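Local coordinates for protein isomerase/lactonizing enzyme (Agrobacterium tumefaciens, PDB 1RVK) that is of unknown function but binds a magnesium ion and belongs to the enolase superfamily, with the mandelate racemase and muconate lactonizing enzyme domains, at residues 136-148 and 330-342. Numbering follows the deposited sequence.
Sequences SIMCGDELEGGLA and RGLLHPFLEYDDG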
ATOM      1  N   SER A 136      -6.447   8.922   0.512  1.00 12.80           N
ATOM      2  CA  SER A 136      -6.845   7.818   1.380  1.00 12.63           C
ATOM      3  C   SER A 136      -6.818   8.284   2.834  1.00 12.54           C
ATOM      4  O   SER A 136      -5.749   8.468   3.416  1.00 11.14           O
ATOM      5  CB  SER A 136      -5.884   6.642   1.169  1.00 14.35           C
ATOM      6  OG  SER A 136      -6.490   5.406   1.493  1.00 13.82           O
ATOM      7  N   ILE A 137      -8.002   8.464   3.411  1.00 12.32           N
ATOM      8  CA  ILE A 137      -8.142   8.947   4.784  1.00 11.50           C
ATOM      9  C   ILE A 137      -7.921   7.888   5.862  1.00 12.21           C
ATOM     10  O   ILE A 137      -8.431   6.770   5.764  1.00 12.98           O
ATOM     11  CB  ILE A 137      -9.539   9.569   4.994  1.00 13.09           C
ATOM     12  CG1 ILE A 137      -9.785  10.653   3.942  1.00 13.61           C
ATOM     13  CG2 ILE A 137      -9.639  10.170   6.391  1.00 13.83           C
ATOM     14  CD1 ILE A 137     -11.190  11.226   3.966  1.00 14.91           C
HETATM   15  N   MSE A 138      -7.162   8.251   6.894  1.00 11.40           N
HETATM   16  CA  MSE A 138      -6.883   7.342   8.011  1.00 13.39           C
HETATM   17  C   MSE A 138      -8.152   6.830   8.680  1.00 13.57           C
HETATM   18  O   MSE A 138      -9.221   7.438   8.566  1.00 14.62           O
HETATM   19  CB  MSE A 138      -6.054   8.040   9.094  1.00 14.02           C
HETATM   20  CG  MSE A 138      -4.604   8.301   8.754  1.00 16.71           C
HETATM   21 SE   MSE A 138      -3.621   8.848  10.345  1.00 18.42          SE
HETATM   22  CE  MSE A 138      -1.831   8.596   9.672  1.00 19.72           C
ATOM     23  N   CYS A 139      -8.018   5.717   9.394  1.00 13.87           N
ATOM     24  CA  CYS A 139      -9.133   5.130  10.125  1.00 14.14           C
ATOM     25  C   CYS A 139      -9.672   6.180  11.088  1.00 13.29           C
ATOM     26  O   CYS A 139      -8.945   7.085  11.498  1.00 12.71           O
ATOM     27  CB  CYS A 139      -8.670   3.913  10.929  1.00 14.21           C
ATOM     28  SG  CYS A 139      -8.165   2.500   9.930  1.00 16.98           S
ATOM     29  N   GLY A 140     -10.940   6.051  11.454  1.00 13.30           N
ATOM     30  CA  GLY A 140     -11.537   7.005  12.371  1.00 13.65           C
ATOM     31  C   GLY A 140     -10.923   6.984  13.759  1.00 13.76           C
ATOM     32  O   GLY A 140     -10.285   6.010  14.163  1.00 13.17           O
ATOM     33  N   ASP A 141     -11.119   8.068  14.500  1.00 12.87           N
ATOM     34  CA  ASP A 141     -10.588   8.167  15.852  1.00 13.68           C
ATOM     35  C   ASP A 141     -11.597   8.827  16.784  1.00 15.92           C
ATOM     36  O   ASP A 141     -12.786   8.910  16.473  1.00 15.94           O
ATOM     37  CB  ASP A 141      -9.271   8.958  15.855  1.00 13.81           C
ATOM     38  CG  ASP A 141      -9.376  10.287  15.124  1.00 14.47           C
ATOM     39  OD1 ASP A 141     -10.313  11.061  15.409  1.00 15.30           O
ATOM     40  OD2 ASP A 141      -8.510  10.565  14.265  1.00 14.10           O
ATOM     41  N   GLU A 142     -11.118   9.278  17.937  1.00 16.12           N
ATOM     42  CA  GLU A 142     -11.973   9.939  18.910  1.00 18.20           C
ATOM     43  C   GLU A 142     -11.359  11.289  19.270  1.00 19.51           C
ATOM     44  O   GLU A 142     -11.561  11.813  20.368  1.00 19.92           O
ATOM     45  CB  GLU A 142     -12.134   9.052  20.147  1.00 20.63           C
ATOM     46  CG  GLU A 142     -12.901   7.765  19.852  1.00 22.58           C
ATOM     47  CD  GLU A 142     -13.012   6.846  21.050  1.00 25.93           C
ATOM     48  OE1 GLU A 142     -12.010   6.179  21.391  1.00 27.84           O
ATOM     49  OE2 GLU A 142     -14.103   6.791  21.654  1.00 26.54           O
ATOM     50  N   LEU A 143     -10.612  11.841  18.315  1.00 18.08           N
ATOM     51  CA  LEU A 143      -9.949  13.133  18.468  1.00 19.01           C
ATOM     52  C   LEU A 143     -10.867  14.256  18.004  1.00 18.21           C
ATOM     53  O   LEU A 143     -11.278  14.297  16.846  1.00 17.08           O
ATOM     54  CB  LEU A 143      -8.661  13.169  17.638  1.00 18.07           C
ATOM     55  CG  LEU A 143      -7.419  12.422  18.138  1.00 22.48           C
ATOM     56  CD1 LEU A 143      -7.803  11.116  18.783  1.00 26.40           C
ATOM     57  CD2 LEU A 143      -6.474  12.186  16.970  1.00 21.67           C
ATOM     58  N   GLU A 144     -11.184  15.170  18.912  1.00 17.89           N
ATOM     59  CA  GLU A 144     -12.054  16.290  18.583  1.00 19.91           C
ATOM     60  C   GLU A 144     -11.486  17.058  17.392  1.00 18.35           C
ATOM     61  O   GLU A 144     -10.327  17.474  17.408  1.00 18.13           O
ATOM     62  CB  GLU A 144     -12.184  17.209  19.797  1.00 25.19           C
ATOM     63  CG  GLU A 144     -13.329  18.197  19.716  1.00 34.56           C
ATOM     64  CD  GLU A 144     -13.522  18.953  21.016  1.00 40.21           C
ATOM     65  OE1 GLU A 144     -13.669  18.297  22.068  1.00 44.48           O
ATOM     66  OE2 GLU A 144     -13.530  20.200  20.987  1.00 44.45           O
ATOM     67  N   GLY A 145     -12.301  17.231  16.354  1.00 17.47           N
ATOM     68  CA  GLY A 145     -11.854  17.947  15.172  1.00 17.41           C
ATOM     69  C   GLY A 145     -11.032  17.103  14.211  1.00 16.40           C
ATOM     70  O   GLY A 145     -10.668  17.563  13.128  1.00 17.42           O
ATOM     71  N   GLY A 146     -10.736  15.868  14.603  1.00 14.87           N
ATOM     72  CA  GLY A 146      -9.962  14.985  13.746  1.00 14.28           C
ATOM     73  C   GLY A 146     -10.888  14.185  12.849  1.00 13.72           C
ATOM     74  O   GLY A 146     -11.356  14.687  11.830  1.00 12.38           O
ATOM     75  N   LEU A 147     -11.137  12.934  13.228  1.00 13.13           N
ATOM     76  CA  LEU A 147     -12.035  12.055  12.484  1.00 13.10           C
ATOM     77  C   LEU A 147     -12.916  11.354  13.515  1.00 14.18           C
ATOM     78  O   LEU A 147     -13.083  10.137  13.497  1.00 13.51           O
ATOM     79  CB  LEU A 147     -11.230  11.032  11.672  1.00 13.68           C
ATOM     80  CG  LEU A 147     -10.382  11.630  10.541  1.00 16.06           C
ATOM     81  CD1 LEU A 147      -9.523  10.548   9.903  1.00 15.54           C
ATOM     82  CD2 LEU A 147     -11.291  12.274   9.501  1.00 12.29           C
ATOM     83  N   ALA A 148     -13.490  12.149  14.413  1.00 14.45           N
ATOM     84  CA  ALA A 148     -14.331  11.620  15.483  1.00 13.53           C
ATOM     85  C   ALA A 148     -15.804  11.504  15.123  1.00 13.29           C
ATOM     86  O   ALA A 148     -16.516  10.666  15.673  1.00 14.30           O
ATOM     87  CB  ALA A 148     -14.183  12.486  16.724  1.00 14.53           C
ATOM     88  N   ARG A 330      -2.735   7.618  -2.288  1.00 11.76           N
ATOM     89  CA  ARG A 330      -1.915   8.594  -1.574  1.00 14.87           C
ATOM     90  C   ARG A 330      -2.433   8.796  -0.154  1.00 16.78           C
ATOM     91  O   ARG A 330      -3.526   9.324   0.054  1.00 14.91           O
ATOM     92  CB  ARG A 330      -1.915   9.924  -2.338  1.00 12.30           C
ATOM     93  CG  ARG A 330      -0.706  10.822  -2.069  1.00 14.48           C
ATOM     94  CD  ARG A 330      -0.580  11.889  -3.162  1.00 14.20           C
ATOM     95  NE  ARG A 330       0.680  12.628  -3.087  1.00 14.16           N
ATOM     96  CZ  ARG A 330       0.846  13.781  -2.445  1.00 17.42           C
ATOM     97  NH1 ARG A 330      -0.172  14.354  -1.816  1.00 14.61           N
ATOM     98  NH2 ARG A 330       2.041  14.360  -2.426  1.00 14.99           N
ATOM     99  N   GLY A 331      -1.637   8.366   0.819  1.00 19.02           N
ATOM    100  CA  GLY A 331      -2.025   8.491   2.212  1.00 21.50           C
ATOM    101  C   GLY A 331      -1.203   7.555   3.076  1.00 22.79           C
ATOM    102  O   GLY A 331      -0.150   7.085   2.635  1.00 22.00           O
ATOM    103  N   LEU A 332      -1.676   7.244   4.281  1.00 19.48           N
ATOM    104  CA  LEU A 332      -2.947   7.742   4.803  1.00 18.26           C
ATOM    105  C   LEU A 332      -2.911   9.208   5.228  1.00 16.77           C
ATOM    106  O   LEU A 332      -1.887   9.708   5.702  1.00 15.43           O
ATOM    107  CB  LEU A 332      -3.395   6.864   5.975  1.00 18.12           C
ATOM    108  CG  LEU A 332      -3.585   5.393   5.594  1.00 19.21           C
ATOM    109  CD1 LEU A 332      -3.969   4.579   6.814  1.00 21.10           C
ATOM    110  CD2 LEU A 332      -4.654   5.286   4.520  1.00 20.88           C
ATOM    111  N   LEU A 333      -4.051   9.878   5.065  1.00 13.81           N
ATOM    112  CA  LEU A 333      -4.205  11.301   5.373  1.00 14.17           C
ATOM    113  C   LEU A 333      -5.058  11.595   6.606  1.00 14.40           C
ATOM    114  O   LEU A 333      -5.957  10.827   6.958  1.00 13.53           O
ATOM    115  CB  LEU A 333      -4.830  12.016   4.168  1.00 15.00           C
ATOM    116  CG  LEU A 333      -4.008  12.490   2.961  1.00 20.43           C
ATOM    117  CD1 LEU A 333      -2.696  11.752   2.834  1.00 17.79           C
ATOM    118  CD2 LEU A 333      -4.859  12.334   1.713  1.00 16.66           C
ATOM    119  N   HIS A 334      -4.786  12.733   7.240  1.00 13.16           N
ATOM    120  CA  HIS A 334      -5.511  13.161   8.431  1.00 13.28           C
ATOM    121  C   HIS A 334      -5.393  14.681   8.534  1.00 13.10           C
ATOM    122  O   HIS A 334      -4.350  15.251   8.223  1.00 14.02           O
ATOM    123  CB  HIS A 334      -4.914  12.499   9.677  1.00 12.11           C
ATOM    124  CG  HIS A 334      -5.758  12.645  10.907  1.00 13.16           C
ATOM    125  ND1 HIS A 334      -5.872  13.832  11.598  1.00 13.24           N
ATOM    126  CD2 HIS A 334      -6.549  11.755  11.555  1.00 11.76           C
ATOM    127  CE1 HIS A 334      -6.695  13.669  12.617  1.00 11.40           C
ATOM    128  NE2 HIS A 334      -7.121  12.417  12.614  1.00 12.95           N
ATOM    129  N   PRO A 335      -6.466  15.357   8.965  1.00 13.52           N
ATOM    130  CA  PRO A 335      -6.380  16.818   9.069  1.00 14.23           C
ATOM    131  C   PRO A 335      -5.257  17.353   9.962  1.00 14.81           C
ATOM    132  O   PRO A 335      -4.775  18.462   9.752  1.00 15.16           O
ATOM    133  CB  PRO A 335      -7.775  17.220   9.563  1.00 15.44           C
ATOM    134  CG  PRO A 335      -8.298  15.966  10.242  1.00 14.35           C
ATOM    135  CD  PRO A 335      -7.809  14.874   9.330  1.00 13.47           C
ATOM    136  N   PHE A 336      -4.828  16.569  10.944  1.00 14.68           N
ATOM    137  CA  PHE A 336      -3.768  17.025  11.843  1.00 14.96           C
ATOM    138  C   PHE A 336      -2.371  16.844  11.267  1.00 15.86           C
ATOM    139  O   PHE A 336      -1.400  17.359  11.821  1.00 15.06           O
ATOM    140  CB  PHE A 336      -3.826  16.280  13.183  1.00 14.81           C
ATOM    141  CG  PHE A 336      -5.113  16.464  13.937  1.00 14.77           C
ATOM    142  CD1 PHE A 336      -6.066  17.388  13.519  1.00 15.45           C
ATOM    143  CD2 PHE A 336      -5.368  15.707  15.076  1.00 15.12           C
ATOM    144  CE1 PHE A 336      -7.258  17.555  14.224  1.00 14.42           C
ATOM    145  CE2 PHE A 336      -6.552  15.866  15.786  1.00 14.69           C
ATOM    146  CZ  PHE A 336      -7.499  16.792  15.359  1.00 15.86           C
ATOM    147  N   LEU A 337      -2.267  16.121  10.156  1.00 17.01           N
ATOM    148  CA  LEU A 337      -0.967  15.856   9.552  1.00 19.62           C
ATOM    149  C   LEU A 337      -0.803  16.459   8.160  1.00 22.01           C
ATOM    150  O   LEU A 337      -1.773  16.609   7.417  1.00 22.45           O
ATOM    151  CB  LEU A 337      -0.737  14.341   9.476  1.00 20.05           C
ATOM    152  CG  LEU A 337      -0.900  13.549  10.776  1.00 20.81           C
ATOM    153  CD1 LEU A 337      -0.752  12.057  10.497  1.00 19.47           C
ATOM    154  CD2 LEU A 337       0.138  14.012  11.784  1.00 20.90           C
ATOM    155  N   GLU A 338       0.435  16.803   7.820  1.00 23.13           N
ATOM    156  CA  GLU A 338       0.742  17.380   6.517  1.00 26.48           C
ATOM    157  C   GLU A 338       1.524  16.358   5.700  1.00 26.42           C
ATOM    158  O   GLU A 338       2.749  16.285   5.784  1.00 24.38           O
ATOM    159  CB  GLU A 338       1.576  18.654   6.678  1.00 30.12           C
ATOM    160  CG  GLU A 338       1.836  19.371   5.367  1.00 35.92           C
ATOM    161  CD  GLU A 338       0.569  19.943   4.758  1.00 39.73           C
ATOM    162  OE1 GLU A 338       0.593  20.306   3.562  1.00 42.37           O
ATOM    163  OE2 GLU A 338      -0.448  20.041   5.477  1.00 41.24           O
ATOM    164  N   TYR A 339       0.805  15.573   4.906  1.00 27.46           N
ATOM    165  CA  TYR A 339       1.416  14.539   4.082  1.00 30.26           C
ATOM    166  C   TYR A 339       2.476  15.073   3.122  1.00 27.03           C
ATOM    167  O   TYR A 339       3.518  14.448   2.928  1.00 23.36           O
ATOM    168  CB  TYR A 339       0.323  13.800   3.299  1.00 40.80           C
ATOM    169  CG  TYR A 339       0.815  12.643   2.454  1.00 52.10           C
ATOM    170  CD1 TYR A 339       1.397  12.857   1.205  1.00 56.82           C
ATOM    171  CD2 TYR A 339       0.699  11.330   2.909  1.00 56.95           C
ATOM    172  CE1 TYR A 339       1.848  11.791   0.429  1.00 61.71           C
ATOM    173  CE2 TYR A 339       1.147  10.260   2.142  1.00 61.96           C
ATOM    174  CZ  TYR A 339       1.719  10.497   0.904  1.00 62.99           C
ATOM    175  OH  TYR A 339       2.158   9.436   0.148  1.00 64.55           O
ATOM    176  N   ASP A 340       2.213  16.233   2.529  1.00 23.94           N
ATOM    177  CA  ASP A 340       3.140  16.819   1.567  1.00 23.22           C
ATOM    178  C   ASP A 340       4.507  17.199   2.142  1.00 23.04           C
ATOM    179  O   ASP A 340       5.429  17.523   1.392  1.00 20.92           O
ATOM    180  CB  ASP A 340       2.482  18.028   0.889  1.00 23.87           C
ATOM    181  CG  ASP A 340       1.269  17.638   0.046  1.00 26.01           C
ATOM    182  OD1 ASP A 340       0.570  18.539  -0.467  1.00 24.47           O
ATOM    183  OD2 ASP A 340       1.014  16.423  -0.108  1.00 26.11           O
ATOM    184  N   ASP A 341       4.646  17.145   3.464  1.00 21.40           N
ATOM    185  CA  ASP A 341       5.915  17.471   4.107  1.00 24.45           C
ATOM    186  C   ASP A 341       6.949  16.353   3.963  1.00 24.84           C
ATOM    187  O   ASP A 341       8.148  16.585   4.107  1.00 25.26           O
ATOM    188  CB  ASP A 341       5.701  17.787   5.589  1.00 26.25           C
ATOM    189  CG  ASP A 341       5.263  19.224   5.821  1.00 29.65           C
ATOM    190  OD1 ASP A 341       4.981  19.575   6.984  1.00 30.75           O
ATOM    191  OD2 ASP A 341       5.210  20.002   4.842  1.00 29.96           O
ATOM    192  N   GLY A 342       6.483  15.139   3.690  1.00 24.13           N
ATOM    193  CA  GLY A 342       7.400  14.026   3.508  1.00 23.88           C
ATOM    194  C   GLY A 342       7.972  13.396   4.763  1.00 23.53           C
ATOM    195  O   GLY A 342       7.427  13.543   5.856  1.00 23.24           O
TER
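His334 reaches into the loop 138-148 and gives its NE2-H to Asp141. CB of the histidine lies 3.9 Å from Met138 SE, whose chain it crosses at about a right angle. With chi1 at -168°, the imidazole swings away from its own backbone N and across to the loop. There CD2 meets Leu147 CD1 at 3.6 Å, CE1 lies 3.7 Å from Gly146 CA, and NE2 bonds Asp141 OD2 at 2.8 Å, nearly in the ring plane. ND1 accepts the backbone N-H of Phe336, so bonds at both nitrogens hold the ring's rotation and are consistent with a proton on NE2. The carboxylate, turned 43° from the imidazole, takes Leu143 N and Leu147 N on OD1 from opposite faces; the first of these bonds closes an Asx turn.

Next to this pair the two chains run as parallel neighbours, strands 130-137 and 328-333, the first and last parallel strands closing the modified TIM barrel of the enolase superfamily. Leu333 N donates to Ser136 O, and Leu333 O receives Met138 N at 2.8 Å, nearly straight at 177°. The peptide bond before Leu332 is cis. Ser136, whose side chain lies about 7 Å from the bound magnesium ion, hydrogen-bonds Glu329 through OG.

The extended chain of selenomethionine Met138 crosses Leu332 and goes on to Leu337: CG packs tightly on Leu332 CB at 3.4 Å, and CE ends on Leu337 CD1. Pro27 of strand 25-28 touches Met138, His334 and Leu337. Farther out, the Phe336 ring has His334 CE1 above one face, offset toward the rim, and presents its edge to Glu144 O, while Leu143 CD2 approaches CE2 at 3.9 Å.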